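DyP2 (Amycolatopsis sp. ATCC 39116, PDB 4G2C) is a multifunctional haem-containing dye peroxidase of a lignin-reactive bacterium, probably using hydrogen peroxide to oxidise dyes and other substrates. Local coordinates at residues 36-41 and 48-53; 142-147 and 415-420; 258-261 and 265-268; 428-431 and 437-440. All coordinates share one frame; numbering follows the deposited sequence.

Interaction 1. Residues 36-41 and 48-53; sequences TTLSWK and ATMLDE
The loop that precedes helix 45-53 folds back over that helix, and Leu38 and Trp40 on the loop meet Leu51 and Met50 on its flank. This is a local reversal between neighbouring parts of the chain, and its interface is wholly apolar: no hydrogen bond crosses it. The central pair is Leu38 and Leu51, whose branches reach toward each other tip to tip, Leu38 CD2 standing 3.9 Å from Leu51 CD1. With CG of Leu38 placed opposite its own backbone N (chi1 168°), the branched end is carried across to the helix. The same Leu38 CD2 also meets the terminal methyl of the neighbouring thioether, at 4.3 Å from Met50 CE. Leu51 CD1 is shared in a similar way, since Trp40 CB lies 3.8 Å from it on the loop. Trp40 touches the helix through its beta carbon, while its indole leads away; Lys41 CG lies over the centre of one indole face, 3.5 Å above the plane. A single leucine methyl thus rests against two loop residues with one residue between them. The loop is also bonded through the backbone of Leu38 to Phe226 and Thr228. Beyond the pair, helix 94-107 receives both sides of the contact, Trp40 packing on Leu98 and Leu51 on Ala94 and Arg95. Asp52, next in sequence, forms a salt bridge with the same Arg95. The arrangement is that of an irregular N-terminal segment packed through apolar side chains on the flank of the first helix, 45-53, which itself leans on helix 94-107.

Interaction 2. Residues 142-147 and 415-420; sequences KAAVEK and QFEFTQ. With HEM (protoporphyrin IX containing Fe), chain C; ACT (acetate ion), chain B; ACT (acetate ion), chain M.
Lys147 and Glu417 join two helices of the DyP-type peroxidase fold, with its alpha+beta barrel: the short helix 145-148 and helix 416-424 that runs beside the haem. Their side chains cross at about a right angle. The extended lysine comes down on the glutamate so that its ammonium meets the carboxylate from above its plane, 41° out of it. The result is a salt bridge with a short bond, Lys147 NZ lying 2.5 Å from Glu417 OE1. The lysine begins with CG wedged between the backbone N and the carbonyl carbon (chi1 75°) and then runs straight, whereas Glu417 stretches out from the helix to meet it. Ala144 adds a small van der Waals contact on the carboxylate, its CB 3.8 Å from Glu417 OE2. OE1 of this buried glutamate has two partners, Lys147 and the hydroxyl of Ser136. An acetate, probably from the crystallisation liquor, accepts a further bond from Lys147 NZ; a second acetate close by is placed less surely.

Other side chains of helix 416-424 turn to the cofactor. Phe416, Thr419 and Gln420 belong to the haem pocket and gather round one vinyl group: Phe416 CE1 is 3.5 Å from haem CBC, and Gln420 OE1 lies 3.6 Å from the same carbon. The salt bridge therefore links the haem-lining helix 416-424 to helix 145-148. At the start of the haem-lining helix, Gln415 O accepts from Thr419 N and, on the opposite face of its plane, from Thr419 OG1 at 3.0 Å.

Interaction 3. Residues 258-261 and 265-268; sequences PAAP and VHFG
Ala260 and Pro261 press on the imidazole and beta carbon of His266 in the loop of a beta hairpin, where strand 255-256 turns back into the antiparallel strand 267-278. The closest carbon pair is Ala260 CB and His266 CB, 3.5 Å apart, and Ala260 CB also stands at the ring edge, near its plane. Pro261 crosses the histidine at about a right angle. Its CB lies in the ring plane at the edge, 4.0 Å from His266 CE1, while CD approaches obliquely, 3.3 Å from His266 ND1. The two residues thus both lie near the ND1 side of the ring.

What holds the ring there is a second shell. CG swings beside the backbone N (chi1 -64°), directing the imidazole toward the turn. There ND1 accepts a hydrogen bond from the backbone N of Asp262, just after Pro261, which fixes the ring's rotation and implies that ND1 carries no proton. Further out, backbone bonds between His266 and Asp257 and between Gly268 and Val255 continue the hairpin pairing, while Ser486 and Ala488 cover the contact from the C-terminal region. The buried His266 is thus both packed against the turn and bonded to it. Over one face of the imidazole, Val265 CG2 rests 3.3 Å above the plane, offset toward the rim.

Interaction 4. Residues 428-431 and 437-440; sequences AFPF and QPGL
Gln437 sets CG opposite its carbonyl carbon (chi1 -72°) and then extends, so that its amide runs alongside Ala428. This belongs to an irregular loop between helix 416-424 and strand 453-454, which doubles back on itself. The closest approach of that amide is Gln437 NE2 to Ala428 CB, 3.5 Å, with the aliphatic CG of Gln437 lying on Ala428 CA at 3.8 Å. A second torsion is notable: the peptide bond before Pro430 is cis, and the carbonyls of Ala428, Phe429 and Pro430 all lie close to Pro438. The edge of the Pro438 ring sits against the three of them. Pro438 CG is 3.5 Å from Phe429 O and equally far from Pro430 O, while CD is 3.7 Å from Ala428 O. These are contacts of ring CH groups with carbonyl oxygens, and the proline rings themselves only brush, Pro430 CD being 4.3 Å from Pro438 CG. Pro430 also folds over its predecessor, packing CB 3.8 Å above the Phe429 ring, over its centre, as is common for an aromatic residue before a cis proline. Trp423 stacks on the Phe429 ring as well, linking the loop to the haem-side helix.

No hydrogen bond joins the two segments directly, yet a lysine does so by proxy. The backbone of Gly439, at a positive phi of 93°, suits glycine because a beta carbon would jam against the preceding carbonyl. The lysine is Lys353, whose NZ donates one hydrogen bond to Phe429 O and another to Gly439 O.

In the fold
The four contacts fall into two groups. Interactions 1 and 3 touch, their centres 14 Å apart: Met50 CG packs 3.4 Å from Phe267 CD1, and Glu53 CG meets His266 CD2 at 3.6 Å, so the N-terminal helix rests on the start of strand 267-278. Interactions 2 and 4 lie on the haem side, with nearest atoms about 6 Å apart, and are joined through Trp423, which meets the rings of both Phe418 and Phe429. Interaction 2 touches the haem itself, whereas in interaction 4 the side chain of Phe429 remains about 11 Å from it. Interactions 3 and 4 are far apart, with centres about 40 Å from each other.

Interaction 1. Residues 36-41 and 48-53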
loop_
_atom_site.group_PDB
_atom_site.type_symbol
_atom_site.label_atom_id
_atom_site.label_comp_id
_atom_site.label_asym_id
_atom_site.label_seq_id
_atom_site.Cartn_x
_atom_site.Cartn_y
_atom_site.Cartn_z
ATOM N N THR A 36 14.499 15.231 -5.995
ATOM C CA THR A 36 13.951 14.711 -7.247
ATOM C C THR A 36 14.069 13.200 -7.296
ATOM O O THR A 36 14.456 12.562 -6.318
ATOM C CB THR A 36 14.676 15.282 -8.501
ATOM O OG1 THR A 36 16.060 14.893 -8.477
ATOM C CG2 THR A 36 14.608 16.775 -8.521
ATOM N N THR A 37 13.745 12.640 -8.453
ATOM C CA THR A 37 13.936 11.226 -8.698
ATOM C C THR A 37 15.407 10.958 -8.940
ATOM O O THR A 37 16.193 11.887 -9.162
ATOM C CB THR A 37 13.133 10.751 -9.920
ATOM O OG1 THR A 37 13.530 11.519 -11.058
ATOM C CG2 THR A 37 11.634 10.930 -9.688
ATOM N N LEU A 38 15.777 9.683 -8.892
ATOM C CA LEU A 38 17.158 9.287 -9.099
ATOM C C LEU A 38 17.320 8.379 -10.318
ATOM O O LEU A 38 16.514 7.476 -10.542
ATOM C CB LEU A 38 17.681 8.569 -7.856
ATOM C CG LEU A 38 19.016 7.843 -8.036
ATOM C CD1 LEU A 38 20.222 8.805 -7.855
ATOM C CD2 LEU A 38 19.088 6.671 -7.071
ATOM N N SER A 39 18.366 8.629 -11.104
ATOM C CA SER A 39 18.728 7.744 -12.201
ATOM C C SER A 39 19.688 6.700 -11.628
ATOM O O SER A 39 20.894 6.942 -11.509
ATOM C CB SER A 39 19.376 8.534 -13.345
ATOM O OG SER A 39 18.644 9.726 -13.628
ATOM N N TRP A 40 19.141 5.549 -11.237
ATOM C CA TRP A 40 19.932 4.573 -10.500
ATOM C C TRP A 40 21.111 4.024 -11.317
ATOM O O TRP A 40 22.140 3.646 -10.757
ATOM C CB TRP A 40 19.058 3.437 -9.938
ATOM C CG TRP A 40 18.682 2.358 -10.918
ATOM C CD1 TRP A 40 17.524 2.282 -11.657
ATOM C CD2 TRP A 40 19.444 1.181 -11.243
ATOM N NE1 TRP A 40 17.535 1.138 -12.434
ATOM C CE2 TRP A 40 18.692 0.442 -12.189
ATOM C CE3 TRP A 40 20.688 0.681 -10.831
ATOM C CZ2 TRP A 40 19.154 -0.766 -12.739
ATOM C CZ3 TRP A 40 21.146 -0.534 -11.381
ATOM C CH2 TRP A 40 20.375 -1.236 -12.321
ATOM N N LYS A 41 20.973 4.003 -12.633
ATOM C CA LYS A 41 22.009 3.411 -13.470
ATOM C C LYS A 41 23.247 4.289 -13.602
ATOM O O LYS A 41 24.320 3.804 -13.926
ATOM C CB LYS A 41 21.461 3.090 -14.857
ATOM C CG LYS A 41 20.484 1.919 -14.882
ATOM C CD LYS A 41 20.105 1.556 -16.310
ATOM C CE LYS A 41 19.222 0.309 -16.364
ATOM N NZ LYS A 41 18.909 -0.100 -17.772
ATOM N N ALA A 48 25.163 6.627 -5.033
ATOM C CA ALA A 48 25.502 5.239 -5.336
ATOM C C ALA A 48 25.698 4.429 -4.049
ATOM O O ALA A 48 25.255 3.287 -3.936
ATOM C CB ALA A 48 26.750 5.184 -6.201
ATOM N N THR A 49 26.364 5.033 -3.079
ATOM C CA THR A 49 26.537 4.412 -1.779
ATOM C C THR A 49 25.169 4.139 -1.144
ATOM O O THR A 49 24.916 3.058 -0.614
ATOM C CB THR A 49 27.374 5.326 -0.853
ATOM O OG1 THR A 49 28.601 5.673 -1.509
ATOM C CG2 THR A 49 27.689 4.638 0.474
ATOM N N MET A 50 24.286 5.126 -1.211
ATOM C CA MET A 50 22.959 5.001 -0.613
ATOM C C MET A 50 22.242 3.763 -1.122
ATOM O O MET A 50 21.631 3.034 -0.351
ATOM C CB MET A 50 22.119 6.252 -0.878
ATOM C CG MET A 50 20.703 6.187 -0.302
ATOM S SD MET A 50 19.616 5.342 -1.452
ATOM C CE MET A 50 19.560 6.540 -2.786
ATOM N N LEU A 51 22.336 3.534 -2.425
ATOM C CA LEU A 51 21.753 2.355 -3.054
ATOM C C LEU A 51 22.363 1.044 -2.573
ATOM O O LEU A 51 21.669 0.024 -2.528
ATOM C CB LEU A 51 21.899 2.435 -4.576
ATOM C CG LEU A 51 20.903 3.322 -5.323
ATOM C CD1 LEU A 51 21.251 3.376 -6.814
ATOM C CD2 LEU A 51 19.478 2.826 -5.117
ATOM N N ASP A 52 23.661 1.073 -2.256
ATOM C CA ASP A 52 24.383 -0.106 -1.780
ATOM C C ASP A 52 23.982 -0.422 -0.355
ATOM O O ASP A 52 24.148 -1.553 0.104
ATOM C CB ASP A 52 25.907 0.116 -1.816
ATOM C CG ASP A 52 26.470 0.097 -3.223
ATOM O OD1 ASP A 52 25.888 -0.605 -4.077
ATOM O OD2 ASP A 52 27.484 0.786 -3.474
ATOM N N GLU A 53 23.466 0.579 0.349
ATOM C CA GLU A 53 23.137 0.390 1.760
ATOM C C GLU A 53 21.629 0.396 2.032
ATOM O O GLU A 53 21.195 0.299 3.172
ATOM C CB GLU A 53 23.849 1.430 2.615
ATOM C CG GLU A 53 25.362 1.382 2.501
ATOM C CD GLU A 53 25.978 0.173 3.207
ATOM O OE1 GLU A 53 25.227 -0.700 3.692
ATOM O OE2 GLU A 53 27.223 0.094 3.273
#

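Interaction 2. Residues 142-147 and 415-420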
loop_
_atom_site.group_PDB
_atom_site.type_symbol
_atom_site.label_atom_id
_atom_site.label_comp_id
_atom_site.label_asym_id
_atom_site.label_seq_id
_atom_site.Cartn_x
_atom_site.Cartn_y
_atom_site.Cartn_z
ATOM N N LYS A 142 -0.901 1.344 18.057
ATOM C CA LYS A 142 -1.951 1.213 19.073
ATOM C C LYS A 142 -2.421 2.591 19.545
ATOM O O LYS A 142 -3.585 2.757 19.905
ATOM C CB LYS A 142 -1.490 0.400 20.270
ATOM C CG LYS A 142 -1.165 -1.040 19.963
ATOM C CD LYS A 142 -0.550 -1.712 21.183
ATOM C CE LYS A 142 -0.316 -3.186 20.910
ATOM N NZ LYS A 142 1.022 -3.413 20.297
ATOM N N ALA A 143 -1.519 3.573 19.534
ATOM C CA ALA A 143 -1.847 4.930 19.982
ATOM C C ALA A 143 -2.562 5.743 18.917
ATOM O O ALA A 143 -3.088 6.810 19.202
ATOM C CB ALA A 143 -0.584 5.671 20.415
ATOM N N ALA A 144 -2.557 5.240 17.686
ATOM C CA ALA A 144 -3.155 5.941 16.559
ATOM C C ALA A 144 -4.650 5.623 16.436
ATOM O O ALA A 144 -5.354 6.205 15.629
ATOM C CB ALA A 144 -2.426 5.552 15.290
ATOM N N VAL A 145 -5.123 4.686 17.248
ATOM C CA VAL A 145 -6.474 4.164 17.110
ATOM C C VAL A 145 -7.565 5.242 17.090
ATOM O O VAL A 145 -8.482 5.215 16.257
ATOM C CB VAL A 145 -6.777 3.125 18.209
ATOM C CG1 VAL A 145 -8.271 2.987 18.413
ATOM C CG2 VAL A 145 -6.151 1.786 17.847
ATOM N N GLU A 146 -7.472 6.197 18.001
ATOM C CA GLU A 146 -8.481 7.239 18.060
ATOM C C GLU A 146 -8.502 8.102 16.799
ATOM O O GLU A 146 -9.559 8.311 16.209
ATOM C CB GLU A 146 -8.295 8.110 19.300
ATOM C CG GLU A 146 -9.580 8.334 20.056
ATOM C CD GLU A 146 -9.439 9.392 21.138
ATOM O OE1 GLU A 146 -8.846 9.086 22.203
ATOM O OE2 GLU A 146 -9.924 10.529 20.917
ATOM N N LYS A 147 -7.348 8.601 16.369
ATOM C CA LYS A 147 -7.370 9.557 15.262
ATOM C C LYS A 147 -7.740 8.918 13.907
ATOM O O LYS A 147 -8.219 9.607 13.000
ATOM C CB LYS A 147 -6.056 10.330 15.176
ATOM C CG LYS A 147 -4.901 9.532 14.604
ATOM C CD LYS A 147 -3.614 10.350 14.617
ATOM C CE LYS A 147 -2.445 9.529 14.119
ATOM N NZ LYS A 147 -1.145 10.263 14.236
ATOM N N GLN A 415 1.532 11.157 5.454
ATOM C CA GLN A 415 1.363 10.267 4.319
ATOM C C GLN A 415 0.292 9.212 4.606
ATOM O O GLN A 415 -0.880 9.450 4.292
ATOM C CB GLN A 415 2.704 9.660 3.875
ATOM C CG GLN A 415 3.525 10.596 2.997
ATOM C CD GLN A 415 4.883 10.032 2.653
ATOM O OE1 GLN A 415 5.690 9.758 3.540
ATOM N NE2 GLN A 415 5.136 9.824 1.357
ATOM N N PHE A 416 0.644 8.079 5.223
ATOM C CA PHE A 416 -0.420 7.104 5.505
ATOM C C PHE A 416 -1.528 7.696 6.367
ATOM O O PHE A 416 -2.695 7.624 6.001
ATOM C CB PHE A 416 0.040 5.802 6.162
ATOM C CG PHE A 416 -1.108 5.055 6.805
ATOM C CD1 PHE A 416 -2.025 4.366 6.020
ATOM C CD2 PHE A 416 -1.315 5.117 8.181
ATOM C CE1 PHE A 416 -3.112 3.725 6.587
ATOM C CE2 PHE A 416 -2.399 4.473 8.767
ATOM C CZ PHE A 416 -3.302 3.774 7.965
ATOM N N GLU A 417 -1.160 8.257 7.520
ATOM C CA GLU A 417 -2.164 8.794 8.442
ATOM C C GLU A 417 -2.952 9.966 7.893
ATOM O O GLU A 417 -4.141 10.071 8.138
ATOM C CB GLU A 417 -1.545 9.174 9.782
ATOM C CG GLU A 417 -0.954 7.994 10.532
ATOM C CD GLU A 417 -0.453 8.405 11.885
ATOM O OE1 GLU A 417 -0.126 9.611 12.038
ATOM O OE2 GLU A 417 -0.419 7.539 12.792
ATOM N N PHE A 418 -2.286 10.863 7.172
ATOM C CA PHE A 418 -2.978 11.954 6.497
ATOM C C PHE A 418 -4.060 11.374 5.577
ATOM O O PHE A 418 -5.232 11.775 5.624
ATOM C CB PHE A 418 -1.969 12.795 5.681
ATOM C CG PHE A 418 -2.460 14.181 5.331
ATOM C CD1 PHE A 418 -3.205 14.404 4.177
ATOM C CD2 PHE A 418 -2.182 15.263 6.164
ATOM C CE1 PHE A 418 -3.659 15.691 3.849
ATOM C CE2 PHE A 418 -2.634 16.549 5.858
ATOM C CZ PHE A 418 -3.378 16.760 4.694
ATOM N N THR A 419 -3.662 10.425 4.733
ATOM C CA THR A 419 -4.553 9.867 3.711
ATOM C C THR A 419 -5.764 9.175 4.346
ATOM O O THR A 419 -6.909 9.368 3.920
ATOM C CB THR A 419 -3.793 8.882 2.801
ATOM O OG1 THR A 419 -2.796 9.598 2.049
ATOM C CG2 THR A 419 -4.741 8.158 1.851
ATOM N N GLN A 420 -5.502 8.398 5.394
ATOM C CA GLN A 420 -6.553 7.675 6.106
ATOM C C GLN A 420 -7.444 8.639 6.878
ATOM O O GLN A 420 -8.680 8.568 6.805
ATOM C CB GLN A 420 -5.940 6.673 7.087
ATOM C CG GLN A 420 -6.972 5.838 7.812
ATOM C CD GLN A 420 -7.641 4.847 6.887
ATOM O OE1 GLN A 420 -6.970 4.019 6.269
ATOM N NE2 GLN A 420 -8.969 4.929 6.772
HETATM C CHA HEM C . -5.565 2.369 -5.222
HETATM C CHB HEM C . -8.178 -1.183 -3.178
HETATM C CHC HEM C . -6.541 0.062 1.222
HETATM C CHD HEM C . -4.595 4.043 -0.725
HETATM C C1A HEM C . -6.400 1.290 -5.059
HETATM C C2A HEM C . -7.056 0.570 -6.131
HETATM C C3A HEM C . -7.769 -0.410 -5.561
HETATM C C4A HEM C . -7.590 -0.345 -4.120
HETATM C CMA HEM C . -8.641 -1.444 -6.292
HETATM C CAA HEM C . -6.923 0.902 -7.644
HETATM C CBA HEM C . -5.664 0.233 -8.203
HETATM C CGA HEM C . -4.431 1.083 -8.000
HETATM O O1A HEM C . -4.413 2.260 -8.404
HETATM O O2A HEM C . -3.437 0.591 -7.427
HETATM C C1B HEM C . -7.987 -1.172 -1.804
HETATM C C2B HEM C . -8.553 -2.088 -0.815
HETATM C C3B HEM C . -8.086 -1.727 0.397
HETATM C C4B HEM C . -7.205 -0.599 0.221
HETATM C CMB HEM C . -9.536 -3.244 -1.132
HETATM C CAB HEM C . -8.352 -2.365 1.778
HETATM C CBB HEM C . -8.791 -3.622 1.881
HETATM C C1C HEM C . -5.938 1.293 1.085
HETATM C C2C HEM C . -5.499 2.152 2.172
HETATM C C3C HEM C . -4.945 3.246 1.623
HETATM C C4C HEM C . -5.025 3.110 0.182
HETATM C CMC HEM C . -5.615 1.831 3.690
HETATM C CAC HEM C . -4.361 4.477 2.357
HETATM C CBC HEM C . -4.702 4.763 3.624
HETATM C C1D HEM C . -4.624 3.935 -2.099
HETATM C C2D HEM C . -3.949 4.839 -2.992
HETATM C C3D HEM C . -4.247 4.291 -4.379
HETATM C C4D HEM C . -5.075 3.140 -4.198
HETATM C CMD HEM C . -3.104 6.066 -2.610
HETATM C CAD HEM C . -3.811 4.856 -5.716
HETATM C CBD HEM C . -4.713 6.055 -5.925
HETATM C CGD HEM C . -4.186 6.707 -7.172
HETATM O O1D HEM C . -2.975 7.054 -7.186
HETATM O O2D HEM C . -4.975 6.824 -8.149
HETATM N NA HEM C . -6.735 0.708 -3.859
HETATM N NB HEM C . -7.171 -0.288 -1.125
HETATM N NC HEM C . -5.634 1.911 -0.118
HETATM N ND HEM C . -5.270 2.957 -2.848
HETATM FE FE HEM C . -6.403 1.366 -1.974
HETATM C C ACT B . 0.003 7.909 16.764
HETATM O O ACT B . 0.792 6.918 16.611
HETATM O OXT ACT B . -0.503 8.404 15.726
HETATM C CH3 ACT B . -0.327 8.505 18.111
HETATM C C ACT M . -2.559 13.012 11.198
HETATM O O ACT M . -2.468 12.265 12.214
HETATM O OXT ACT M . -2.947 14.193 11.372
HETATM C CH3 ACT M . -2.202 12.544 9.831
#

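Interaction 3. Residues 258-261 and 265-268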
loop_
_atom_site.group_PDB
_atom_site.type_symbol
_atom_site.label_atom_id
_atom_site.label_comp_id
_atom_site.label_asym_id
_atom_site.label_seq_id
_atom_site.Cartn_x
_atom_site.Cartn_y
_atom_site.Cartn_z
ATOM N N PRO A 258 19.127 7.345 11.465
ATOM C CA PRO A 258 19.812 8.137 12.504
ATOM C C PRO A 258 20.906 7.399 13.288
ATOM O O PRO A 258 21.899 8.024 13.680
ATOM C CB PRO A 258 18.667 8.605 13.424
ATOM C CG PRO A 258 17.513 7.709 13.119
ATOM C CD PRO A 258 17.678 7.226 11.697
ATOM N N ALA A 259 20.734 6.101 13.509
ATOM C CA ALA A 259 21.711 5.314 14.257
ATOM C C ALA A 259 22.790 4.688 13.368
ATOM O O ALA A 259 23.601 3.913 13.846
ATOM C CB ALA A 259 21.003 4.227 15.058
ATOM N N ALA A 260 22.778 5.001 12.080
ATOM C CA ALA A 260 23.732 4.416 11.146
ATOM C C ALA A 260 25.108 5.069 11.251
ATOM O O ALA A 260 25.245 6.161 11.796
ATOM C CB ALA A 260 23.214 4.538 9.732
ATOM N N PRO A 261 26.138 4.408 10.708
ATOM C CA PRO A 261 27.478 4.994 10.817
ATOM C C PRO A 261 27.575 6.346 10.111
ATOM O O PRO A 261 28.340 7.205 10.549
ATOM C CB PRO A 261 28.371 3.949 10.135
ATOM C CG PRO A 261 27.572 2.673 10.175
ATOM C CD PRO A 261 26.157 3.114 10.002
ATOM N N VAL A 265 24.562 9.022 3.988
ATOM C CA VAL A 265 24.513 8.049 2.895
ATOM C C VAL A 265 23.758 6.778 3.280
ATOM O O VAL A 265 23.480 5.913 2.437
ATOM C CB VAL A 265 25.929 7.650 2.403
ATOM C CG1 VAL A 265 26.716 8.885 1.972
ATOM C CG2 VAL A 265 26.683 6.862 3.476
ATOM N N HIS A 266 23.437 6.668 4.559
ATOM C CA HIS A 266 22.735 5.508 5.070
ATOM C C HIS A 266 21.280 5.855 5.351
ATOM O O HIS A 266 20.981 6.642 6.253
ATOM C CB HIS A 266 23.449 5.006 6.310
ATOM C CG HIS A 266 24.832 4.516 6.025
ATOM N ND1 HIS A 266 25.827 4.487 6.978
ATOM C CD2 HIS A 266 25.387 4.036 4.886
ATOM C CE1 HIS A 266 26.935 4.010 6.437
ATOM N NE2 HIS A 266 26.693 3.728 5.168
ATOM N N PHE A 267 20.383 5.261 4.568
ATOM C CA PHE A 267 18.975 5.657 4.572
ATOM C C PHE A 267 17.998 4.533 4.889
ATOM O O PHE A 267 18.244 3.367 4.580
ATOM C CB PHE A 267 18.598 6.287 3.226
ATOM C CG PHE A 267 19.139 7.675 3.041
ATOM C CD1 PHE A 267 20.463 7.872 2.658
ATOM C CD2 PHE A 267 18.327 8.783 3.258
ATOM C CE1 PHE A 267 20.971 9.151 2.485
ATOM C CE2 PHE A 267 18.823 10.068 3.096
ATOM C CZ PHE A 267 20.151 10.256 2.705
ATOM N N GLY A 268 16.864 4.906 5.477
ATOM C CA GLY A 268 15.786 3.964 5.710
ATOM C C GLY A 268 14.425 4.544 5.356
ATOM O O GLY A 268 14.330 5.596 4.720
#

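Interaction 4. Residues 428-431 and 437-440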
loop_
_atom_site.group_PDB
_atom_site.type_symbol
_atom_site.label_atom_id
_atom_site.label_comp_id
_atom_site.label_asym_id
_atom_site.label_seq_id
_atom_site.Cartn_x
_atom_site.Cartn_y
_atom_site.Cartn_z
ATOM N N ALA A 428 -15.777 15.797 4.350
ATOM C CA ALA A 428 -15.669 17.031 3.565
ATOM C C ALA A 428 -14.782 16.939 2.310
ATOM O O ALA A 428 -14.853 17.810 1.439
ATOM C CB ALA A 428 -15.201 18.177 4.445
ATOM N N PHE A 429 -13.954 15.899 2.219
ATOM C CA PHE A 429 -12.892 15.859 1.211
ATOM C C PHE A 429 -13.181 14.819 0.152
ATOM O O PHE A 429 -13.750 13.775 0.456
ATOM C CB PHE A 429 -11.551 15.555 1.888
ATOM C CG PHE A 429 -10.366 15.700 0.987
ATOM C CD1 PHE A 429 -9.763 16.939 0.812
ATOM C CD2 PHE A 429 -9.846 14.593 0.313
ATOM C CE1 PHE A 429 -8.671 17.079 -0.023
ATOM C CE2 PHE A 429 -8.733 14.720 -0.523
ATOM C CZ PHE A 429 -8.144 15.961 -0.685
ATOM N N PRO A 430 -12.815 15.114 -1.106
ATOM C CA PRO A 430 -12.250 16.398 -1.549
ATOM C C PRO A 430 -13.345 17.463 -1.740
ATOM O O PRO A 430 -14.534 17.138 -1.658
ATOM C CB PRO A 430 -11.617 16.045 -2.899
ATOM C CG PRO A 430 -12.512 14.980 -3.441
ATOM C CD PRO A 430 -12.947 14.161 -2.226
ATOM N N PHE A 431 -12.959 18.715 -1.981
ATOM C CA PHE A 431 -13.938 19.810 -2.007
ATOM C C PHE A 431 -14.657 19.855 -3.337
ATOM O O PHE A 431 -14.035 20.115 -4.364
ATOM C CB PHE A 431 -13.255 21.152 -1.770
ATOM C CG PHE A 431 -12.635 21.287 -0.412
ATOM C CD1 PHE A 431 -12.800 20.299 0.539
ATOM C CD2 PHE A 431 -11.911 22.411 -0.082
ATOM C CE1 PHE A 431 -12.233 20.421 1.802
ATOM C CE2 PHE A 431 -11.340 22.548 1.182
ATOM C CZ PHE A 431 -11.505 21.552 2.126
ATOM N N GLN A 437 -20.518 18.107 1.093
ATOM C CA GLN A 437 -19.657 17.073 1.672
ATOM C C GLN A 437 -19.922 15.733 1.013
ATOM O O GLN A 437 -20.998 15.171 1.151
ATOM C CB GLN A 437 -19.865 16.979 3.182
ATOM C CG GLN A 437 -19.281 18.158 3.923
ATOM C CD GLN A 437 -19.176 17.915 5.409
ATOM O OE1 GLN A 437 -19.895 17.077 5.968
ATOM N NE2 GLN A 437 -18.263 18.636 6.065
ATOM N N PRO A 438 -18.942 15.222 0.266
ATOM C CA PRO A 438 -19.166 13.965 -0.458
ATOM C C PRO A 438 -19.239 12.728 0.449
ATOM O O PRO A 438 -19.736 11.686 0.017
ATOM C CB PRO A 438 -17.954 13.885 -1.406
ATOM C CG PRO A 438 -16.903 14.746 -0.781
ATOM C CD PRO A 438 -17.652 15.848 -0.072
ATOM N N GLY A 439 -18.745 12.842 1.681
ATOM C CA GLY A 439 -18.790 11.736 2.615
ATOM C C GLY A 439 -17.531 10.872 2.615
ATOM O O GLY A 439 -16.520 11.190 1.969
ATOM N N LEU A 440 -17.598 9.767 3.351
ATOM C CA LEU A 440 -16.432 8.921 3.572
ATOM C C LEU A 440 -16.102 8.047 2.372
ATOM O O LEU A 440 -16.989 7.600 1.631
ATOM C CB LEU A 440 -16.655 8.012 4.782
ATOM C CG LEU A 440 -16.274 8.449 6.198
ATOM C CD1 LEU A 440 -16.941 9.758 6.582
ATOM C CD2 LEU A 440 -16.638 7.333 7.177
#